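Long-range contact in tyrosine--tRNA ligase (Pyrococcus horikoshii, PDB 2CYC), which probably catalyses the attachment of tyrosine to its cognate tRNA, after activating it with ATP to tyrosyl-adenylate: residues Glu41-Met53 against Met252-His264. Residues are numbered along the deposited sequence; the frame is centred on the assembly and turned at random.
Sequences EISGYIHLGTGLM and MSKSKPYSAVFIH. With TYR (tyrosine), chain C.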
# COMPACT_ATOMS: atom_id res chain seq x y z
N GLU A 41 -10.05 8.35 -13.90
CA GLU A 41 -9.17 9.29 -13.24
C GLU A 41 -9.77 10.65 -13.60
O GLU A 41 -10.50 10.78 -14.58
CB GLU A 41 -7.76 9.18 -13.80
CG GLU A 41 -6.94 8.03 -13.19
CD GLU A 41 -5.44 8.22 -13.41
OE1 GLU A 41 -5.05 9.30 -13.89
OE2 GLU A 41 -4.67 7.29 -13.09
N ILE A 42 -9.47 11.67 -12.80
CA ILE A 42 -9.97 13.02 -13.04
C ILE A 42 -8.75 13.86 -13.45
O ILE A 42 -7.85 14.09 -12.65
CB ILE A 42 -10.60 13.58 -11.74
CG1 ILE A 42 -11.59 12.55 -11.15
CG2 ILE A 42 -11.29 14.90 -12.02
CD1 ILE A 42 -12.80 12.20 -12.07
N SER A 43 -8.71 14.30 -14.70
CA SER A 43 -7.54 15.07 -15.15
C SER A 43 -7.62 15.75 -16.50
O SER A 43 -6.58 15.95 -17.13
CB SER A 43 -6.32 14.16 -15.18
OG SER A 43 -6.50 13.14 -16.14
N GLY A 44 -8.82 16.08 -16.96
CA GLY A 44 -8.93 16.74 -18.25
C GLY A 44 -10.30 16.64 -18.87
O GLY A 44 -11.23 16.09 -18.27
N TYR A 45 -10.43 17.17 -20.09
CA TYR A 45 -11.69 17.15 -20.81
C TYR A 45 -12.04 15.73 -21.23
O TYR A 45 -11.16 14.92 -21.51
CB TYR A 45 -11.63 18.06 -22.04
CG TYR A 45 -11.46 19.52 -21.68
CD1 TYR A 45 -10.24 20.18 -21.89
CD2 TYR A 45 -12.50 20.24 -21.10
CE1 TYR A 45 -10.08 21.52 -21.55
CE2 TYR A 45 -12.35 21.59 -20.75
CZ TYR A 45 -11.14 22.22 -20.97
OH TYR A 45 -10.98 23.54 -20.62
N ILE A 46 -13.33 15.43 -21.25
CA ILE A 46 -13.80 14.11 -21.62
C ILE A 46 -13.80 13.94 -23.14
O ILE A 46 -14.61 14.57 -23.83
CB ILE A 46 -15.23 13.88 -21.08
CG1 ILE A 46 -15.22 13.88 -19.54
CG2 ILE A 46 -15.80 12.56 -21.63
CD1 ILE A 46 -16.61 14.00 -18.92
N HIS A 47 -12.91 13.10 -23.65
CA HIS A 47 -12.85 12.87 -25.10
C HIS A 47 -13.88 11.78 -25.44
O HIS A 47 -14.42 11.15 -24.54
CB HIS A 47 -11.43 12.47 -25.54
CG HIS A 47 -10.93 11.19 -24.96
ND1 HIS A 47 -11.39 9.96 -25.39
CD2 HIS A 47 -9.99 10.94 -24.02
CE1 HIS A 47 -10.75 9.00 -24.73
NE2 HIS A 47 -9.89 9.57 -23.90
N LEU A 48 -14.15 11.58 -26.73
CA LEU A 48 -15.18 10.61 -27.15
C LEU A 48 -15.02 9.18 -26.66
O LEU A 48 -16.02 8.48 -26.41
CB LEU A 48 -15.32 10.61 -28.68
CG LEU A 48 -15.54 11.97 -29.33
CD1 LEU A 48 -15.91 11.80 -30.81
CD2 LEU A 48 -16.65 12.71 -28.59
N GLY A 49 -13.78 8.72 -26.53
CA GLY A 49 -13.56 7.37 -26.05
C GLY A 49 -14.10 7.22 -24.63
O GLY A 49 -14.81 6.26 -24.32
N THR A 50 -13.78 8.18 -23.78
CA THR A 50 -14.20 8.16 -22.38
C THR A 50 -15.72 8.28 -22.23
O THR A 50 -16.36 7.46 -21.56
CB THR A 50 -13.53 9.30 -21.61
OG1 THR A 50 -12.13 9.26 -21.87
CG2 THR A 50 -13.75 9.16 -20.12
N GLY A 51 -16.30 9.29 -22.86
CA GLY A 51 -17.72 9.49 -22.74
C GLY A 51 -18.60 8.56 -23.55
O GLY A 51 -19.46 7.87 -23.00
N LEU A 52 -18.38 8.52 -24.87
CA LEU A 52 -19.21 7.71 -25.76
C LEU A 52 -19.10 6.20 -25.61
O LEU A 52 -20.12 5.52 -25.54
CB LEU A 52 -18.95 8.10 -27.22
CG LEU A 52 -19.08 9.60 -27.50
CD1 LEU A 52 -19.25 9.81 -28.99
CD2 LEU A 52 -20.27 10.19 -26.73
N MET A 53 -17.89 5.66 -25.56
CA MET A 53 -17.75 4.22 -25.44
C MET A 53 -18.23 3.73 -24.07
O MET A 53 -18.96 2.75 -23.98
CB MET A 53 -16.29 3.82 -25.69
CG MET A 53 -15.80 4.25 -27.08
SD MET A 53 -16.66 3.42 -28.46
CE MET A 53 -17.94 4.61 -28.85
N MET A 252 -6.62 7.69 -28.14
CA MET A 252 -7.00 9.06 -27.82
C MET A 252 -6.65 9.59 -26.43
O MET A 252 -6.42 10.79 -26.26
CB MET A 252 -8.49 9.25 -28.09
CG MET A 252 -8.99 10.67 -27.88
SD MET A 252 -10.20 11.13 -29.14
CE MET A 252 -11.43 9.84 -28.87
N SER A 253 -6.61 8.72 -25.42
CA SER A 253 -6.26 9.18 -24.07
C SER A 253 -4.84 9.73 -23.99
O SER A 253 -4.48 10.43 -23.05
CB SER A 253 -6.42 8.06 -23.04
OG SER A 253 -7.76 7.95 -22.63
N LYS A 254 -4.02 9.41 -24.99
CA LYS A 254 -2.65 9.88 -25.01
C LYS A 254 -2.39 10.98 -26.04
O LYS A 254 -1.28 11.51 -26.12
CB LYS A 254 -1.70 8.71 -25.23
CG LYS A 254 -1.52 7.84 -23.98
CD LYS A 254 -0.40 6.83 -24.14
CE LYS A 254 0.05 6.28 -22.78
NZ LYS A 254 -1.05 5.60 -22.03
N SER A 255 -3.42 11.32 -26.82
CA SER A 255 -3.31 12.34 -27.87
C SER A 255 -3.34 13.78 -27.37
O SER A 255 -3.85 14.08 -26.29
CB SER A 255 -4.45 12.17 -28.89
OG SER A 255 -4.46 10.88 -29.46
N LYS A 256 -2.79 14.68 -28.19
CA LYS A 256 -2.80 16.10 -27.87
C LYS A 256 -4.24 16.56 -28.13
O LYS A 256 -4.97 15.93 -28.91
CB LYS A 256 -1.85 16.87 -28.79
CG LYS A 256 -0.37 16.62 -28.51
CD LYS A 256 0.04 17.18 -27.15
CE LYS A 256 1.51 16.94 -26.85
NZ LYS A 256 2.40 17.66 -27.80
N PRO A 257 -4.67 17.65 -27.49
CA PRO A 257 -6.02 18.19 -27.66
C PRO A 257 -6.45 18.35 -29.13
O PRO A 257 -7.62 18.15 -29.47
CB PRO A 257 -5.94 19.54 -26.95
CG PRO A 257 -4.98 19.26 -25.84
CD PRO A 257 -3.90 18.46 -26.54
N TYR A 258 -5.49 18.68 -29.99
CA TYR A 258 -5.77 18.89 -31.41
C TYR A 258 -6.10 17.60 -32.16
O TYR A 258 -6.67 17.66 -33.26
CB TYR A 258 -4.57 19.59 -32.07
CG TYR A 258 -3.55 18.64 -32.67
CD1 TYR A 258 -3.61 18.30 -34.03
CD2 TYR A 258 -2.55 18.06 -31.89
CE1 TYR A 258 -2.69 17.40 -34.59
CE2 TYR A 258 -1.63 17.16 -32.44
CZ TYR A 258 -1.70 16.83 -33.79
OH TYR A 258 -0.81 15.93 -34.33
N SER A 259 -5.73 16.46 -31.59
CA SER A 259 -5.98 15.16 -32.23
C SER A 259 -7.01 14.32 -31.49
O SER A 259 -7.16 13.11 -31.74
CB SER A 259 -4.68 14.37 -32.35
OG SER A 259 -3.86 14.93 -33.35
N ALA A 260 -7.73 14.96 -30.58
CA ALA A 260 -8.76 14.28 -29.82
C ALA A 260 -10.00 15.15 -29.88
O ALA A 260 -9.90 16.37 -29.86
CB ALA A 260 -8.31 14.09 -28.38
N VAL A 261 -11.16 14.53 -29.98
CA VAL A 261 -12.39 15.29 -30.00
C VAL A 261 -13.05 15.13 -28.64
O VAL A 261 -13.15 14.02 -28.11
CB VAL A 261 -13.33 14.81 -31.11
CG1 VAL A 261 -14.71 15.47 -30.95
CG2 VAL A 261 -12.73 15.17 -32.49
N PHE A 262 -13.47 16.26 -28.06
CA PHE A 262 -14.12 16.27 -26.76
C PHE A 262 -15.63 16.41 -26.94
O PHE A 262 -16.11 17.01 -27.91
CB PHE A 262 -13.54 17.39 -25.91
CG PHE A 262 -12.04 17.31 -25.78
CD1 PHE A 262 -11.22 18.27 -26.35
CD2 PHE A 262 -11.45 16.25 -25.10
CE1 PHE A 262 -9.83 18.17 -26.25
CE2 PHE A 262 -10.05 16.14 -24.99
CZ PHE A 262 -9.25 17.10 -25.57
N ILE A 263 -16.39 15.85 -26.00
CA ILE A 263 -17.84 15.86 -26.10
C ILE A 263 -18.46 17.23 -26.30
O ILE A 263 -19.51 17.34 -26.94
CB ILE A 263 -18.50 15.16 -24.88
CG1 ILE A 263 -18.08 15.85 -23.58
CG2 ILE A 263 -18.11 13.69 -24.85
CD1 ILE A 263 -18.76 15.24 -22.36
N HIS A 264 -17.82 18.27 -25.77
CA HIS A 264 -18.35 19.62 -25.93
C HIS A 264 -17.62 20.49 -26.96
O HIS A 264 -17.78 21.71 -26.97
CB HIS A 264 -18.37 20.33 -24.57
CG HIS A 264 -17.18 20.03 -23.72
ND1 HIS A 264 -15.90 20.40 -24.08
CD2 HIS A 264 -17.06 19.32 -22.57
CE1 HIS A 264 -15.04 19.93 -23.18
NE2 HIS A 264 -15.72 19.28 -22.26
N TYR C . -7.07 3.20 -13.75
CA TYR C . -8.26 3.84 -14.39
C TYR C . -7.82 4.77 -15.52
O TYR C . -6.60 5.01 -15.65
CB TYR C . -9.06 4.63 -13.35
CG TYR C . -9.66 3.76 -12.27
CD1 TYR C . -10.59 2.76 -12.58
CD2 TYR C . -9.32 3.93 -10.92
CE1 TYR C . -11.15 1.95 -11.58
CE2 TYR C . -9.87 3.14 -9.92
CZ TYR C . -10.78 2.15 -10.25
OH TYR C . -11.32 1.36 -9.25
OXT TYR C . -8.70 5.25 -16.26
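H47 NE2, at the ring edge, shares a hydrogen bond with S253 OG (3.0 Å, 161°), while ND1 of the same ring, at the N-cap of helix 48-63, weakly accepts G49 N. M252 CG lies over one ring face, a CH-pi contact 3.7 Å from the centroid, and the methionine chain, bent beyond CG, brings CE to ND1 and G49 N. With CG between its backbone N and carbonyl carbon (chi1 64°), H47 turns its ring back over the helix start. Replacing H47 by an alanine is likely to leave S253 OG without this partner, G49 N uncapped and M252 without the ring it packs on. Between the backbones, H47 and F262 form a single bridge, flanked by I263 N to I46 O (3.1 Å) and L48 N to V261 O (3.0 Å). Y45 CB sits over the F262 face as a CH-pi contact, the Y45 ring edge-to-face with that ring; Y45 CD2 meets H264 CE1 (3.3 Å), and H264 NE2 is hydrogen-bonded to Y97 OH. L48 packs on V261 and I263. The segments thus join H47-L48-G49-T50, probably the HIGH signature of class I synthetases, to the KMSKS loop; in this family the two flank the ATP site.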